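Local coordinates for protein dehydroascorbate reductase (Chlamydomonas reinhardtii, PDB 5XFT) that probably reduces L-dehydroascorbate to L-ascorbate at the expense of two glutathione molecules, as a member of the DHAR family of the glutathione S-transferase superfamily, at residues 50-53 against 54-58; 115-118 against 119-123; 131-134 against 135-139. All blocks are in the same frame, centred on the assembly; numbering follows the deposited sequence.

Interaction 1. Residues 50-53 against 54-58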
ATOM      1  N   ALA A  50      19.180 -11.146 -11.507  1.00 18.29           N
ATOM      2  CA  ALA A  50      18.773 -11.420 -12.883  1.00 19.14           C
ATOM      3  C   ALA A  50      17.510 -12.267 -12.952  1.00 19.86           C
ATOM      4  O   ALA A  50      16.714 -12.108 -13.882  1.00 26.25           O
ATOM      5  CB  ALA A  50      19.907 -12.103 -13.642  1.00 11.12           C
ATOM      6  N   TRP A  51      17.295 -13.162 -11.982  1.00 15.64           N
ATOM      7  CA  TRP A  51      16.119 -14.024 -12.047  1.00 12.67           C
ATOM      8  C   TRP A  51      14.833 -13.232 -11.864  1.00 15.46           C
ATOM      9  O   TRP A  51      13.766 -13.671 -12.310  1.00 20.39           O
ATOM     10  CB  TRP A  51      16.208 -15.145 -11.002  1.00 11.52           C
ATOM     11  CG  TRP A  51      16.211 -14.677  -9.579  1.00 13.11           C
ATOM     12  CD1 TRP A  51      17.307 -14.498  -8.775  1.00  8.30           C
ATOM     13  CD2 TRP A  51      15.069 -14.323  -8.784  1.00 13.93           C
ATOM     14  NE1 TRP A  51      16.913 -14.052  -7.540  1.00 18.16           N
ATOM     15  CE2 TRP A  51      15.549 -13.938  -7.514  1.00 12.45           C
ATOM     16  CE3 TRP A  51      13.691 -14.289  -9.025  1.00 14.18           C
ATOM     17  CZ2 TRP A  51      14.699 -13.523  -6.486  1.00  7.12           C
ATOM     18  CZ3 TRP A  51      12.842 -13.878  -7.997  1.00 12.55           C
ATOM     19  CH2 TRP A  51      13.350 -13.498  -6.746  1.00  8.53           C
ATOM     20  N   LEU A  52      14.909 -12.067 -11.221  1.00 20.90           N
ATOM     21  CA  LEU A  52      13.702 -11.288 -10.976  1.00 20.20           C
ATOM     22  C   LEU A  52      13.164 -10.664 -12.261  1.00 12.30           C
ATOM     23  O   LEU A  52      11.958 -10.398 -12.365  1.00 12.00           O
ATOM     24  CB  LEU A  52      13.995 -10.224  -9.923  1.00 13.91           C
ATOM     25  CG  LEU A  52      12.813  -9.400  -9.437  1.00  3.19           C
ATOM     26  CD1 LEU A  52      11.946 -10.238  -8.520  1.00  5.96           C
ATOM     27  CD2 LEU A  52      13.323  -8.175  -8.726  1.00 12.57           C
ATOM     28  N   LEU A  53      14.041 -10.445 -13.246  1.00  8.89           N
ATOM     29  CA  LEU A  53      13.599 -10.030 -14.573  1.00 16.25           C
ATOM     30  C   LEU A  53      12.680 -11.077 -15.201  1.00 16.85           C
ATOM     31  O   LEU A  53      11.617 -10.737 -15.740  1.00 10.21           O
ATOM     32  CB  LEU A  53      14.812  -9.769 -15.467  1.00  9.71           C
ATOM     33  CG  LEU A  53      14.516  -9.308 -16.895  1.00 12.66           C
ATOM     34  CD1 LEU A  53      14.021  -7.860 -16.900  1.00  7.47           C
ATOM     35  CD2 LEU A  53      15.739  -9.482 -17.792  1.00  2.82           C
ATOM     36  N   GLU A  54      13.054 -12.358 -15.109  1.00  8.71           N
ATOM     37  CA  GLU A  54      12.196 -13.417 -15.637  1.00 13.95           C
ATOM     38  C   GLU A  54      10.948 -13.615 -14.781  1.00 13.58           C
ATOM     39  O   GLU A  54       9.856 -13.846 -15.309  1.00 20.02           O
ATOM     40  CB  GLU A  54      12.971 -14.731 -15.747  1.00 17.43           C
ATOM     41  CG  GLU A  54      12.084 -15.946 -16.036  1.00 40.41           C
ATOM     42  CD  GLU A  54      11.242 -15.792 -17.308  1.00 58.02           C
ATOM     43  OE1 GLU A  54      11.810 -15.418 -18.356  1.00 65.05           O
ATOM     44  OE2 GLU A  54      10.014 -16.035 -17.263  1.00 56.90           O
ATOM     45  N   ALA A  55      11.081 -13.554 -13.459  1.00 15.96           N
ATOM     46  CA  ALA A  55       9.937 -13.887 -12.619  1.00 12.16           C
ATOM     47  C   ALA A  55       8.858 -12.822 -12.708  1.00 15.27           C
ATOM     48  O   ALA A  55       7.665 -13.132 -12.619  1.00 20.83           O
ATOM     49  CB  ALA A  55      10.374 -14.069 -11.169  1.00 12.12           C
ATOM     50  N   SER A  56       9.252 -11.557 -12.886  1.00 13.41           N
ATOM     51  CA  SER A  56       8.273 -10.490 -12.719  1.00  7.49           C
ATOM     52  C   SER A  56       8.560  -9.262 -13.574  1.00 10.28           C
ATOM     53  O   SER A  56       7.954  -8.212 -13.326  1.00  9.16           O
ATOM     54  CB  SER A  56       8.234 -10.047 -11.251  1.00 12.25           C
ATOM     55  OG  SER A  56       9.411  -9.319 -10.925  1.00 18.94           O
ATOM     56  N   GLY A  57       9.473  -9.344 -14.543  1.00  3.47           N
ATOM     57  CA  GLY A  57       9.879  -8.149 -15.250  1.00  3.58           C
ATOM     58  C   GLY A  57      10.691  -7.183 -14.414  1.00 16.12           C
ATOM     59  O   GLY A  57      10.767  -5.998 -14.753  1.00 10.86           O
ATOM     60  N   GLY A  58      11.301  -7.658 -13.325  1.00  8.84           N
ATOM     61  CA  GLY A  58      12.107  -6.806 -12.476  1.00 10.78           C
ATOM     62  C   GLY A  58      11.357  -6.184 -11.321  1.00 18.68           C
ATOM     63  O   GLY A  58      11.918  -5.353 -10.603  1.00 17.54           O
TER

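Interaction 2. Residues 115-118 against 119-123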
ATOM      1  N   ALA A 115       2.741  20.877 -15.539  1.00 53.67           N
ATOM      2  CA  ALA A 115       2.100  21.896 -14.716  1.00 60.27           C
ATOM      3  C   ALA A 115       0.711  22.255 -15.231  1.00 62.98           C
ATOM      4  O   ALA A 115      -0.168  22.609 -14.436  1.00 56.34           O
ATOM      5  CB  ALA A 115       2.982  23.144 -14.651  1.00 59.73           C
ATOM      6  N   ALA A 116       0.495  22.162 -16.545  1.00 70.92           N
ATOM      7  CA  ALA A 116      -0.767  22.617 -17.122  1.00 75.17           C
ATOM      8  C   ALA A 116      -1.947  21.785 -16.637  1.00 69.36           C
ATOM      9  O   ALA A 116      -3.054  22.313 -16.483  1.00 73.92           O
ATOM     10  CB  ALA A 116      -0.686  22.591 -18.647  1.00 78.76           C
ATOM     11  N   GLU A 117      -1.737  20.499 -16.380  1.00 54.71           N
ATOM     12  CA  GLU A 117      -2.791  19.612 -15.908  1.00 57.12           C
ATOM     13  C   GLU A 117      -2.867  19.521 -14.385  1.00 51.00           C
ATOM     14  O   GLU A 117      -3.698  18.763 -13.863  1.00 49.09           O
ATOM     15  CB  GLU A 117      -2.584  18.211 -16.489  1.00 61.12           C
ATOM     16  CG  GLU A 117      -1.197  17.657 -16.223  1.00 62.78           C
ATOM     17  CD  GLU A 117      -1.127  16.151 -16.354  1.00 68.89           C
ATOM     18  OE1 GLU A 117      -1.569  15.627 -17.398  1.00 72.46           O
ATOM     19  OE2 GLU A 117      -0.633  15.490 -15.412  1.00 70.14           O
ATOM     20  N   VAL A 118      -2.033  20.274 -13.662  1.00 47.80           N
ATOM     21  CA  VAL A 118      -1.943  20.105 -12.213  1.00 41.46           C
ATOM     22  C   VAL A 118      -3.256  20.491 -11.543  1.00 33.42           C
ATOM     23  O   VAL A 118      -3.762  19.767 -10.682  1.00 29.83           O
ATOM     24  CB  VAL A 118      -0.759  20.908 -11.644  1.00 35.95           C
ATOM     25  CG1 VAL A 118      -1.026  21.288 -10.204  1.00 27.24           C
ATOM     26  CG2 VAL A 118       0.503  20.079 -11.713  1.00 33.79           C
ATOM     27  N   ALA A 119      -3.829  21.633 -11.927  1.00 25.36           N
ATOM     28  CA  ALA A 119      -5.078  22.067 -11.305  1.00 32.79           C
ATOM     29  C   ALA A 119      -6.165  21.002 -11.444  1.00 32.92           C
ATOM     30  O   ALA A 119      -6.870  20.673 -10.476  1.00 39.16           O
ATOM     31  CB  ALA A 119      -5.528  23.392 -11.923  1.00 35.47           C
ATOM     32  N   ASP A 120      -6.294  20.431 -12.644  1.00 32.57           N
ATOM     33  CA  ASP A 120      -7.275  19.371 -12.861  1.00 33.01           C
ATOM     34  C   ASP A 120      -6.975  18.166 -11.981  1.00 23.12           C
ATOM     35  O   ASP A 120      -7.878  17.604 -11.352  1.00 23.88           O
ATOM     36  CB  ASP A 120      -7.308  18.961 -14.336  1.00 39.62           C
ATOM     37  CG  ASP A 120      -7.810  20.071 -15.249  1.00 49.57           C
ATOM     38  OD1 ASP A 120      -8.439  21.030 -14.745  1.00 54.04           O
ATOM     39  OD2 ASP A 120      -7.572  19.981 -16.473  1.00 53.54           O
ATOM     40  N   LYS A 121      -5.704  17.762 -11.912  1.00 22.59           N
ATOM     41  CA  LYS A 121      -5.352  16.588 -11.119  1.00 22.85           C
ATOM     42  C   LYS A 121      -5.634  16.808  -9.634  1.00 26.79           C
ATOM     43  O   LYS A 121      -6.057  15.883  -8.930  1.00 14.30           O
ATOM     44  CB  LYS A 121      -3.885  16.232 -11.348  1.00 28.13           C
ATOM     45  CG  LYS A 121      -3.609  15.622 -12.721  1.00 36.63           C
ATOM     46  CD  LYS A 121      -4.497  14.404 -12.979  1.00 44.00           C
ATOM     47  CE  LYS A 121      -4.135  13.699 -14.281  1.00 47.92           C
ATOM     48  NZ  LYS A 121      -4.158  14.610 -15.457  1.00 51.75           N
ATOM     49  N   VAL A 122      -5.403  18.025  -9.139  1.00 27.91           N
ATOM     50  CA  VAL A 122      -5.768  18.359  -7.767  1.00 21.64           C
ATOM     51  C   VAL A 122      -7.264  18.171  -7.565  1.00 21.98           C
ATOM     52  O   VAL A 122      -7.707  17.565  -6.572  1.00 26.89           O
ATOM     53  CB  VAL A 122      -5.326  19.798  -7.435  1.00 19.22           C
ATOM     54  CG1 VAL A 122      -5.869  20.231  -6.075  1.00 11.55           C
ATOM     55  CG2 VAL A 122      -3.813  19.911  -7.452  1.00 17.00           C
ATOM     56  N   ALA A 123      -8.067  18.672  -8.508  1.00 21.41           N
ATOM     57  CA  ALA A 123      -9.514  18.512  -8.387  1.00 28.55           C
ATOM     58  C   ALA A 123      -9.904  17.034  -8.328  1.00 27.29           C
ATOM     59  O   ALA A 123     -10.642  16.605  -7.428  1.00 29.77           O
ATOM     60  CB  ALA A 123     -10.211  19.226  -9.545  1.00 23.78           C
TER
HETATM   61  O   HOH W   1      -2.755  23.856 -14.235  1.00 48.83           O
HETATM   62  O   HOH W   2      -5.342  21.941 -15.247  1.00 45.99           O

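Interaction 3. Residues 131-134 against 135-139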
ATOM      1  N   GLY A 131     -14.772  10.662  -1.977  1.00 46.04           N
ATOM      2  CA  GLY A 131     -15.388   9.347  -2.019  1.00 43.27           C
ATOM      3  C   GLY A 131     -15.021   8.485  -0.828  1.00 37.17           C
ATOM      4  O   GLY A 131     -15.902   7.976  -0.122  1.00 40.34           O
ATOM      5  N   MET A 132     -13.713   8.331  -0.584  1.00 27.12           N
ATOM      6  CA  MET A 132     -13.269   7.525   0.551  1.00 29.12           C
ATOM      7  C   MET A 132     -13.808   8.077   1.864  1.00 34.52           C
ATOM      8  O   MET A 132     -14.285   7.321   2.722  1.00 38.47           O
ATOM      9  CB  MET A 132     -11.740   7.471   0.592  1.00 27.51           C
ATOM     10  CG  MET A 132     -11.110   6.857  -0.643  1.00 31.45           C
ATOM     11  SD  MET A 132      -9.340   7.171  -0.735  1.00 26.14           S
ATOM     12  CE  MET A 132      -8.774   6.425   0.791  1.00 19.53           C
ATOM     13  N   ASP A 133     -13.750   9.398   2.029  1.00 32.01           N
ATOM     14  CA  ASP A 133     -14.174  10.026   3.275  1.00 28.61           C
ATOM     15  C   ASP A 133     -15.660   9.791   3.534  1.00 30.20           C
ATOM     16  O   ASP A 133     -16.058   9.375   4.632  1.00 28.73           O
ATOM     17  CB  ASP A 133     -13.843  11.517   3.209  1.00 28.93           C
ATOM     18  CG  ASP A 133     -14.408  12.299   4.362  1.00 37.12           C
ATOM     19  OD1 ASP A 133     -13.912  12.139   5.497  1.00 40.26           O
ATOM     20  OD2 ASP A 133     -15.350  13.082   4.123  1.00 41.35           O
ATOM     21  N   ASP A 134     -16.495  10.039   2.522  1.00 30.70           N
ATOM     22  CA  ASP A 134     -17.926   9.781   2.643  1.00 32.35           C
ATOM     23  C   ASP A 134     -18.191   8.323   2.973  1.00 40.63           C
ATOM     24  O   ASP A 134     -18.988   8.015   3.867  1.00 43.94           O
ATOM     25  CB  ASP A 134     -18.647  10.167   1.350  1.00 31.64           C
ATOM     26  CG  ASP A 134     -18.587  11.653   1.071  1.00 34.80           C
ATOM     27  OD1 ASP A 134     -18.225  12.412   1.997  1.00 35.65           O
ATOM     28  OD2 ASP A 134     -18.915  12.059  -0.067  1.00 32.46           O
ATOM     29  N   TYR A 135     -17.527   7.406   2.259  1.00 38.03           N
ATOM     30  CA  TYR A 135     -17.746   5.989   2.515  1.00 32.44           C
ATOM     31  C   TYR A 135     -17.439   5.645   3.968  1.00 33.10           C
ATOM     32  O   TYR A 135     -18.264   5.035   4.660  1.00 35.76           O
ATOM     33  CB  TYR A 135     -16.903   5.130   1.570  1.00 27.17           C
ATOM     34  CG  TYR A 135     -17.306   3.670   1.606  1.00 24.62           C
ATOM     35  CD1 TYR A 135     -16.799   2.810   2.576  1.00 28.31           C
ATOM     36  CD2 TYR A 135     -18.206   3.156   0.685  1.00 24.49           C
ATOM     37  CE1 TYR A 135     -17.174   1.479   2.622  1.00 25.06           C
ATOM     38  CE2 TYR A 135     -18.582   1.823   0.720  1.00 24.07           C
ATOM     39  CZ  TYR A 135     -18.064   0.990   1.692  1.00 16.43           C
ATOM     40  OH  TYR A 135     -18.431  -0.336   1.737  1.00 13.14           O
ATOM     41  N   LEU A 136     -16.263   6.044   4.454  1.00 29.02           N
ATOM     42  CA  LEU A 136     -15.911   5.739   5.837  1.00 32.90           C
ATOM     43  C   LEU A 136     -16.890   6.372   6.820  1.00 37.17           C
ATOM     44  O   LEU A 136     -17.117   5.826   7.907  1.00 32.67           O
ATOM     45  CB  LEU A 136     -14.481   6.195   6.129  1.00 27.51           C
ATOM     46  CG  LEU A 136     -13.372   5.405   5.432  1.00 32.80           C
ATOM     47  CD1 LEU A 136     -11.999   5.956   5.802  1.00 38.31           C
ATOM     48  CD2 LEU A 136     -13.461   3.929   5.782  1.00 34.84           C
ATOM     49  N   ARG A 137     -17.488   7.512   6.459  1.00 39.42           N
ATOM     50  CA  ARG A 137     -18.459   8.135   7.353  1.00 43.65           C
ATOM     51  C   ARG A 137     -19.762   7.343   7.403  1.00 39.87           C
ATOM     52  O   ARG A 137     -20.301   7.095   8.485  1.00 47.01           O
ATOM     53  CB  ARG A 137     -18.732   9.582   6.934  1.00 46.45           C
ATOM     54  CG  ARG A 137     -19.591  10.353   7.937  1.00 45.74           C
ATOM     55  CD  ARG A 137     -19.713  11.830   7.590  1.00 48.33           C
ATOM     56  NE  ARG A 137     -18.418  12.505   7.587  1.00 50.91           N
ATOM     57  CZ  ARG A 137     -17.779  12.890   6.488  1.00 47.33           C
ATOM     58  NH1 ARG A 137     -18.324  12.685   5.292  1.00 46.11           N
ATOM     59  NH2 ARG A 137     -16.597  13.487   6.583  1.00 41.69           N
ATOM     60  N   GLN A 138     -20.286   6.942   6.243  1.00 30.56           N
ATOM     61  CA  GLN A 138     -21.546   6.207   6.229  1.00 34.59           C
ATOM     62  C   GLN A 138     -21.438   4.836   6.882  1.00 39.65           C
ATOM     63  O   GLN A 138     -22.467   4.249   7.229  1.00 45.42           O
ATOM     64  CB  GLN A 138     -22.062   6.046   4.803  1.00 32.54           C
ATOM     65  CG  GLN A 138     -22.695   7.294   4.252  1.00 36.53           C
ATOM     66  CD  GLN A 138     -23.719   6.989   3.194  1.00 39.67           C
ATOM     67  OE1 GLN A 138     -23.428   6.314   2.207  1.00 36.92           O
ATOM     68  NE2 GLN A 138     -24.939   7.476   3.398  1.00 43.51           N
ATOM     69  N   HIS A 139     -20.222   4.318   7.059  1.00 36.56           N
ATOM     70  CA  HIS A 139     -20.002   3.006   7.649  1.00 24.27           C
ATOM     71  C   HIS A 139     -19.320   3.089   9.010  1.00 27.49           C
ATOM     72  O   HIS A 139     -18.859   2.069   9.529  1.00 33.00           O
ATOM     73  CB  HIS A 139     -19.177   2.128   6.703  1.00 18.77           C
ATOM     74  CG  HIS A 139     -19.880   1.778   5.428  1.00 17.57           C
ATOM     75  ND1 HIS A 139     -20.049   2.677   4.396  1.00 18.36           N
ATOM     76  CD2 HIS A 139     -20.470   0.627   5.024  1.00 22.24           C
ATOM     77  CE1 HIS A 139     -20.703   2.092   3.407  1.00 26.01           C
ATOM     78  NE2 HIS A 139     -20.973   0.848   3.765  1.00 31.38           N
TER

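Interaction 1. Residues 50-53 against 54-58
The C-terminal end of helix 50-56, in the thioredoxin-like N-terminal domain of this GST-family protein, closes where Leu-52 and Leu-53 offer their carbonyls to the residues that follow the last turn. Leu-52 O takes two backbone donors. Ser-56 N lies 3.0 Å from Leu-52 O in a regular i to i+4 bond, and Gly-58 N, at the same 3.0 Å from Leu-52 O, approaches from the opposite face of the carbonyl plane. Inside that wider loop, Gly-57 N reaches Leu-53 O at 2.8 Å. The nested pair resembles a Schellman-type C-cap widened by one residue, and both closing donors stand well above their carbonyl planes, off the lone pairs. Both glycines have positive phi, and at the backbone angles of Gly-58 a CB would press on the preceding carbonyl oxygen. Earlier, Trp-51 presents the edge of its indole to Ala-55, whose methyl lies near the ring plane; Tyr-71 stacks on the ring and Tyr-8 meets it edge-to-face. Leu-52 turns inward onto Val-62 of strand 62-64. Its chi1 (-174°) carries the isobutyl group over, with Leu-52 CD2 3.7 Å from Gly-58 O and CD1 3.6 Å from Ser-56 OG, a hydroxyl hydrogen-bonded to Lys-59 O.

Interaction 2. Residues 115-118 against 119-123
Glu-117 and Lys-121 meet one helical turn apart at the start of helix 118-138, in the helical C-terminal domain of the GST fold. Their salt bridge is loose: Lys-121 NZ lies 3.4 Å from Glu-117 OE1, a weak hydrogen bond, and 3.6 Å from Glu-117 OE2, so the ammonium faces both carboxylate oxygens at similar range. The first torsion of the lysine (chi1 -73°) sets its CG 3.3 Å from Glu-117 O, and bends at chi2 and chi4 then fold the chain back to bring NZ to the carboxylate. Beneath the charged pair the backbone is firmer. Lys-121 N donates to Glu-117 O at 3.0 Å in the carbonyl plane, and Val-122 N meets Val-118 O at 2.8 Å almost straight on (N-H...O 165°). Beside that second bond, Val-118 CG1 and Val-122 CG2 make an apolar contact at 4.2 Å.

Two waters bridge carbonyl and amide four residues apart, in place of the direct i to i+4 bond. One joins Ala-116 O to Asp-120 N; the other joins Ala-115 O to Ala-119 N, the last link weak. Farther out, helix 103-112 backs the pair: Ala-109 touches both Glu-117 and Lys-121, while Asn-106 and Ile-110 lie against the lysine. With an alanine in place of Lys-121, the Glu-117 carboxylate would probably lose this counter-charge, and a gap would open against helix 103-112. The length of the bridge and its surface setting suggest that it is probably a modest electrostatic tie, with the amide-to-carbonyl bonds defining the turn.

Interaction 3. Residues 131-134 against 135-139
Extended first torsions at both Asp-133 (chi1 172°) and Arg-137 (chi1 -172°) carry their side chains along the same flank of helix 118-138, in the all-helical C-terminal domain of the GST fold, and a bend at chi3 of the arginine turns its guanidinium back over the preceding turn. There a three-residue salt-bridge network forms. Arg-137 NH2 donates to Asp-133 OD2 at 2.8 Å, meeting the syn side of the carboxylate, and Arg-137 NH1 adds a weak bond to the same oxygen at 3.2 Å. The two planes stand 70° apart, so this is not a flat bidentate pair. Asp-134 OD1 lies at the guanidinium edge, weakly bonded to Arg-137 NH1 at 3.3 Å. Outside partners fix the group further: Thr-182 OG1 bonds Arg-137 NH2, and Asp-133 OD1 receives weak bonds from the amides of Ala-183 and Leu-184, tying the network to the start of helix 182-193. Leu-136 packs against Leu-184 and Tyr-187 of that helix. At the C-terminal end, His-139 leaves helical geometry and its CE1 lies over the rim of one face of the Tyr-135 ring, with His-139 ND1 donating to Tyr-135 O at 3.0 Å.

Along the chain the three contacts follow in series. Interaction 1 lies on helix 50-56 of the thioredoxin-like N-terminal domain; interactions 2 and 3 belong to the helical C-terminal domain and mark the beginning and the end of one long helix, 118-138. Their centres are 24 Å apart, with nearest atoms about 9 Å from each other, so they are joined by the helix itself and do not touch. Interaction 1 is farther off, its centre 35 Å from that of interaction 2 and 39 Å from that of interaction 3, and it sits across the chain's centre from interaction 3. Thus one contact caps a helix beside the N-terminal sheet; the others rest on helices 103-112 and 182-193, respectively.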